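Long-range contact in L-asparagine oxygenase (PDB 2OG5), which hydroxylates free L-asparagine at C3, using iron(II), 2-oxoglutarate and dioxygen, to supply a building block of the calcium-dependent lipopeptide antibiotic: residues Arg35-Glu49 with Asp93-Pro106. Sequence-based numbering, arbitrary orientation.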
loop_
_atom_site.group_PDB
_atom_site.type_symbol
_atom_site.label_atom_id
_atom_site.label_comp_id
_atom_site.label_asym_id
_atom_site.label_seq_id
_atom_site.Cartn_x
_atom_site.Cartn_y
_atom_site.Cartn_z
ATOM N N ARG A 35 -17.092 8.988 5.306
ATOM C CA ARG A 35 -16.140 9.656 4.421
ATOM C C ARG A 35 -14.853 8.847 4.211
ATOM O O ARG A 35 -13.913 9.348 3.587
ATOM C CB ARG A 35 -15.825 11.078 4.904
ATOM C CG ARG A 35 -15.023 11.192 6.188
ATOM C CD ARG A 35 -15.008 12.649 6.638
ATOM N NE ARG A 35 -14.400 12.832 7.954
ATOM C CZ ARG A 35 -14.991 12.547 9.114
ATOM N NH1 ARG A 35 -16.225 12.045 9.155
ATOM N NH2 ARG A 35 -14.339 12.764 10.250
ATOM N N TYR A 36 -14.808 7.614 4.724
ATOM C CA TYR A 36 -13.696 6.694 4.432
ATOM C C TYR A 36 -14.120 5.534 3.532
ATOM O O TYR A 36 -13.369 4.583 3.326
ATOM C CB TYR A 36 -13.053 6.202 5.733
ATOM C CG TYR A 36 -12.614 7.368 6.574
ATOM C CD1 TYR A 36 -11.534 8.154 6.186
ATOM C CD2 TYR A 36 -13.323 7.735 7.714
ATOM C CE1 TYR A 36 -11.145 9.257 6.933
ATOM C CE2 TYR A 36 -12.940 8.830 8.469
ATOM C CZ TYR A 36 -11.856 9.588 8.074
ATOM O OH TYR A 36 -11.489 10.686 8.818
ATOM N N ASP A 37 -15.323 5.634 2.984
ATOM C CA ASP A 37 -15.824 4.661 2.030
ATOM C C ASP A 37 -16.618 5.452 1.004
ATOM O O ASP A 37 -17.776 5.813 1.243
ATOM C CB ASP A 37 -16.675 3.607 2.742
ATOM C CG ASP A 37 -17.125 2.492 1.824
ATOM O OD1 ASP A 37 -17.124 2.680 0.590
ATOM O OD2 ASP A 37 -17.509 1.422 2.340
ATOM N N VAL A 38 -15.981 5.739 -0.126
ATOM C CA VAL A 38 -16.530 6.648 -1.123
ATOM C C VAL A 38 -16.851 5.903 -2.403
ATOM O O VAL A 38 -15.969 5.332 -3.027
ATOM C CB VAL A 38 -15.531 7.778 -1.446
ATOM C CG1 VAL A 38 -16.117 8.725 -2.492
ATOM C CG2 VAL A 38 -15.151 8.525 -0.170
ATOM N N THR A 39 -18.120 5.915 -2.803
ATOM C CA THR A 39 -18.510 5.362 -4.089
ATOM C C THR A 39 -18.673 6.529 -5.053
ATOM O O THR A 39 -19.425 7.467 -4.777
ATOM C CB THR A 39 -19.813 4.536 -3.997
ATOM O OG1 THR A 39 -19.603 3.400 -3.148
ATOM C CG2 THR A 39 -20.242 4.041 -5.374
ATOM N N LEU A 40 -17.950 6.485 -6.165
ATOM C CA LEU A 40 -18.075 7.514 -7.187
ATOM C C LEU A 40 -19.491 7.482 -7.758
ATOM O O LEU A 40 -20.029 6.403 -8.021
ATOM C CB LEU A 40 -17.066 7.290 -8.320
ATOM C CG LEU A 40 -15.635 7.799 -8.106
ATOM C CD1 LEU A 40 -14.950 7.125 -6.916
ATOM C CD2 LEU A 40 -14.820 7.608 -9.385
ATOM N N ASP A 41 -20.101 8.651 -7.946
ATOM C CA ASP A 41 -21.370 8.688 -8.658
ATOM C C ASP A 41 -21.076 8.537 -10.149
ATOM O O ASP A 41 -19.917 8.589 -10.561
ATOM C CB ASP A 41 -22.203 9.933 -8.303
ATOM C CG ASP A 41 -21.598 11.231 -8.783
ATOM O OD1 ASP A 41 -20.654 11.224 -9.595
ATOM O OD2 ASP A 41 -22.110 12.287 -8.349
ATOM N N GLN A 42 -22.110 8.308 -10.948
ATOM C CA GLN A 42 -21.921 7.957 -12.354
ATOM C C GLN A 42 -21.168 9.048 -13.110
ATOM O O GLN A 42 -20.284 8.758 -13.913
ATOM C CB GLN A 42 -23.276 7.689 -13.021
ATOM C CG GLN A 42 -23.214 7.329 -14.510
ATOM C CD GLN A 42 -22.526 6.001 -14.798
ATOM O OE1 GLN A 42 -22.289 5.191 -13.896
ATOM N NE2 GLN A 42 -22.206 5.767 -16.072
ATOM N N SER A 43 -21.528 10.299 -12.844
ATOM C CA SER A 43 -20.910 11.449 -13.500
ATOM C C SER A 43 -19.405 11.487 -13.242
ATOM O O SER A 43 -18.605 11.596 -14.173
ATOM C CB SER A 43 -21.562 12.738 -12.997
ATOM O OG SER A 43 -20.853 13.882 -13.438
ATOM N N ASP A 44 -19.032 11.382 -11.974
ATOM C CA ASP A 44 -17.620 11.387 -11.595
ATOM C C ASP A 44 -16.866 10.165 -12.126
ATOM O O ASP A 44 -15.722 10.288 -12.563
ATOM C CB ASP A 44 -17.474 11.470 -10.075
ATOM C CG ASP A 44 -17.829 12.847 -9.520
ATOM O OD1 ASP A 44 -17.990 13.806 -10.302
ATOM O OD2 ASP A 44 -17.935 12.971 -8.283
ATOM N N ALA A 45 -17.507 8.996 -12.092
ATOM C CA ALA A 45 -16.899 7.764 -12.608
ATOM C C ALA A 45 -16.612 7.876 -14.106
ATOM O O ALA A 45 -15.563 7.432 -14.585
ATOM C CB ALA A 45 -17.802 6.569 -12.325
ATOM N N GLU A 46 -17.549 8.467 -14.845
ATOM C CA GLU A 46 -17.364 8.678 -16.281
ATOM C C GLU A 46 -16.234 9.663 -16.600
ATOM O O GLU A 46 -15.468 9.459 -17.549
ATOM C CB GLU A 46 -18.675 9.152 -16.913
ATOM C CG GLU A 46 -19.725 8.059 -16.963
ATOM C CD GLU A 46 -21.077 8.545 -17.473
ATOM O OE1 GLU A 46 -21.278 9.773 -17.623
ATOM O OE2 GLU A 46 -21.947 7.686 -17.722
ATOM N N LEU A 47 -16.125 10.720 -15.805
ATOM C CA LEU A 47 -15.082 11.724 -16.012
ATOM C C LEU A 47 -13.696 11.133 -15.747
ATOM O O LEU A 47 -12.779 11.305 -16.552
ATOM C CB LEU A 47 -15.323 12.943 -15.123
ATOM C CG LEU A 47 -14.251 14.039 -15.152
ATOM C CD1 LEU A 47 -13.905 14.461 -16.582
ATOM C CD2 LEU A 47 -14.692 15.250 -14.324
ATOM N N VAL A 48 -13.551 10.418 -14.632
ATOM C CA VAL A 48 -12.269 9.790 -14.304
ATOM C C VAL A 48 -11.898 8.751 -15.370
ATOM O O VAL A 48 -10.738 8.656 -15.769
ATOM C CB VAL A 48 -12.277 9.165 -12.887
ATOM C CG1 VAL A 48 -10.980 8.392 -12.622
ATOM C CG2 VAL A 48 -12.471 10.247 -11.825
ATOM N N GLU A 49 -12.889 8.006 -15.865
ATOM C CA GLU A 49 -12.661 7.047 -16.948
ATOM C C GLU A 49 -12.116 7.747 -18.196
ATOM O O GLU A 49 -11.156 7.283 -18.800
ATOM C CB GLU A 49 -13.957 6.293 -17.270
ATOM C CG GLU A 49 -13.813 5.247 -18.370
ATOM C CD GLU A 49 -15.121 4.574 -18.712
ATOM O OE1 GLU A 49 -16.147 5.282 -18.837
ATOM O OE2 GLU A 49 -15.119 3.335 -18.879
ATOM N N ASP A 93 -6.300 13.899 7.607
ATOM C CA ASP A 93 -6.707 13.063 8.731
ATOM C C ASP A 93 -7.227 11.733 8.184
ATOM O O ASP A 93 -8.285 11.684 7.568
ATOM C CB ASP A 93 -7.792 13.786 9.531
ATOM C CG ASP A 93 -8.250 13.016 10.754
ATOM O OD1 ASP A 93 -7.893 11.826 10.921
ATOM O OD2 ASP A 93 -8.981 13.623 11.572
ATOM N N SER A 94 -6.462 10.664 8.394
ATOM C CA SER A 94 -6.826 9.360 7.845
ATOM C C SER A 94 -7.837 8.603 8.717
ATOM O O SER A 94 -8.230 7.484 8.391
ATOM C CB SER A 94 -5.573 8.529 7.575
ATOM O OG SER A 94 -4.786 8.403 8.738
ATOM N N GLY A 95 -8.280 9.227 9.804
ATOM C CA GLY A 95 -9.380 8.707 10.599
ATOM C C GLY A 95 -9.006 7.554 11.510
ATOM O O GLY A 95 -7.872 7.111 11.539
ATOM N N PRO A 96 -9.983 7.055 12.270
ATOM C CA PRO A 96 -9.696 6.029 13.265
ATOM C C PRO A 96 -9.188 4.692 12.713
ATOM O O PRO A 96 -8.564 3.948 13.457
ATOM C CB PRO A 96 -11.040 5.858 13.992
ATOM C CG PRO A 96 -12.054 6.394 13.073
ATOM C CD PRO A 96 -11.397 7.461 12.270
ATOM N N ASP A 97 -9.456 4.382 11.444
ATOM C CA ASP A 97 -8.952 3.153 10.840
ATOM C C ASP A 97 -7.767 3.377 9.906
ATOM O O ASP A 97 -7.197 2.419 9.390
ATOM C CB ASP A 97 -10.070 2.441 10.100
ATOM C CG ASP A 97 -11.156 1.998 11.035
ATOM O OD1 ASP A 97 -10.853 1.135 11.877
ATOM O OD2 ASP A 97 -12.292 2.521 10.938
ATOM N N GLY A 98 -7.386 4.634 9.706
ATOM C CA GLY A 98 -6.209 4.950 8.905
ATOM C C GLY A 98 -6.251 4.396 7.500
ATOM O O GLY A 98 -5.221 3.991 6.960
ATOM N N ALA A 99 -7.434 4.379 6.900
ATOM C CA ALA A 99 -7.630 3.790 5.587
ATOM C C ALA A 99 -8.876 4.352 4.925
ATOM O O ALA A 99 -9.818 4.776 5.596
ATOM C CB ALA A 99 -7.743 2.266 5.702
ATOM N N ILE A 100 -8.873 4.353 3.599
ATOM C CA ILE A 100 -10.029 4.764 2.819
ATOM C C ILE A 100 -10.186 3.787 1.656
ATOM O O ILE A 100 -9.191 3.245 1.169
ATOM C CB ILE A 100 -9.903 6.239 2.327
ATOM C CG1 ILE A 100 -11.144 6.680 1.547
ATOM C CG2 ILE A 100 -8.663 6.448 1.471
ATOM C CD1 ILE A 100 -11.207 8.210 1.358
ATOM N N VAL A 101 -11.421 3.532 1.237
ATOM C CA VAL A 101 -11.666 2.783 0.012
ATOM C C VAL A 101 -12.525 3.629 -0.920
ATOM O O VAL A 101 -13.500 4.231 -0.483
ATOM C CB VAL A 101 -12.302 1.427 0.291
ATOM C CG1 VAL A 101 -12.516 0.670 -1.011
ATOM C CG2 VAL A 101 -11.417 0.641 1.225
ATOM N N LEU A 102 -12.100 3.736 -2.176
ATOM C CA LEU A 102 -12.871 4.392 -3.227
ATOM C C LEU A 102 -13.395 3.291 -4.139
ATOM O O LEU A 102 -12.654 2.374 -4.477
ATOM C CB LEU A 102 -12.000 5.360 -4.036
ATOM C CG LEU A 102 -11.706 6.770 -3.504
ATOM C CD1 LEU A 102 -11.253 6.760 -2.093
ATOM C CD2 LEU A 102 -10.656 7.401 -4.422
ATOM N N ARG A 103 -14.659 3.387 -4.535
ATOM C CA ARG A 103 -15.299 2.356 -5.358
ATOM C C ARG A 103 -15.795 2.992 -6.638
ATOM O O ARG A 103 -16.315 4.096 -6.609
ATOM C CB ARG A 103 -16.482 1.746 -4.612
ATOM C CG ARG A 103 -16.138 1.229 -3.239
ATOM C CD ARG A 103 -17.354 0.644 -2.549
ATOM N NE ARG A 103 -17.045 0.266 -1.170
ATOM C CZ ARG A 103 -17.100 -0.974 -0.685
ATOM N NH1 ARG A 103 -17.450 -2.006 -1.449
ATOM N NH2 ARG A 103 -16.800 -1.188 0.592
ATOM N N GLY A 104 -15.642 2.295 -7.755
ATOM C CA GLY A 104 -16.168 2.768 -9.035
ATOM C C GLY A 104 -15.126 3.402 -9.934
ATOM O O GLY A 104 -15.476 4.107 -10.884
ATOM N N LEU A 105 -13.850 3.147 -9.653
ATOM C CA LEU A 105 -12.765 3.641 -10.491
ATOM C C LEU A 105 -12.676 2.813 -11.767
ATOM O O LEU A 105 -13.089 1.649 -11.785
ATOM C CB LEU A 105 -11.438 3.619 -9.727
ATOM C CG LEU A 105 -11.355 4.696 -8.643
ATOM C CD1 LEU A 105 -10.274 4.363 -7.655
ATOM C CD2 LEU A 105 -11.139 6.087 -9.254
ATOM N N PRO A 106 -12.142 3.413 -12.845
ATOM C CA PRO A 106 -12.146 2.702 -14.117
ATOM C C PRO A 106 -11.085 1.619 -14.165
ATOM O O PRO A 106 -9.931 1.865 -13.811
ATOM C CB PRO A 106 -11.847 3.803 -15.139
ATOM C CG PRO A 106 -11.075 4.820 -14.381
ATOM C CD PRO A 106 -11.536 4.752 -12.956
HETATM O O HOH W 1 -10.703 12.723 7.280
HETATM O O HOH W 2 -14.709 5.165 -13.441
#
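Asp93 O lies at the edge of the Tyr36 ring, in its plane, and a water donates to it while also hydrogen-bonding Tyr36 OH. An Asx turn, Asp93 OD1 accepting from Gly95 N, holds the loop at the end of this ring, where Tyr36 OH comes 3.4 Å from Gly95 CA. Past the type I turn Gly95-Gly98, strand 99-103 runs parallel to strand 37-39, their axes 4.6 Å apart. Val101 N donates to Tyr36 O, and Val101 O accepts from Val38 N at 2.9 Å. Leu102 and Val38 share the face that also carries the contact of Val38 CG2 with Ile100 CD1. Arg103 bonds Val38 O and Leu40 N through its backbone; on the other face its extended side chain passes Thr39 OG1 and grips Asp37 side-on in a two-bonded salt bridge, NE to OD1 (3.0 Å) and NH2 to OD2 (3.2 Å), the carboxylate and guanidinium planes 17° apart. With chi1 at -175° the Asp37 carboxylate turns one oxygen to each nitrogen. A second water donates to both Gly104 O and Ala45 O of helix 42-58. Leu105 CD2 meets Leu40 CD2 at 4.0 Å, and Pro106 CD packs on Val48 CG1 of that helix at 3.7 Å. Strand 37-39 edges the jelly-roll's mixed sheet; strand 99-103, next to it, pairs on its other side with antiparallel strand 301-305, Glu300 forms a salt bridge with Arg103 NH1, and helix 81-92 covers Val38, Leu40 and Ile100.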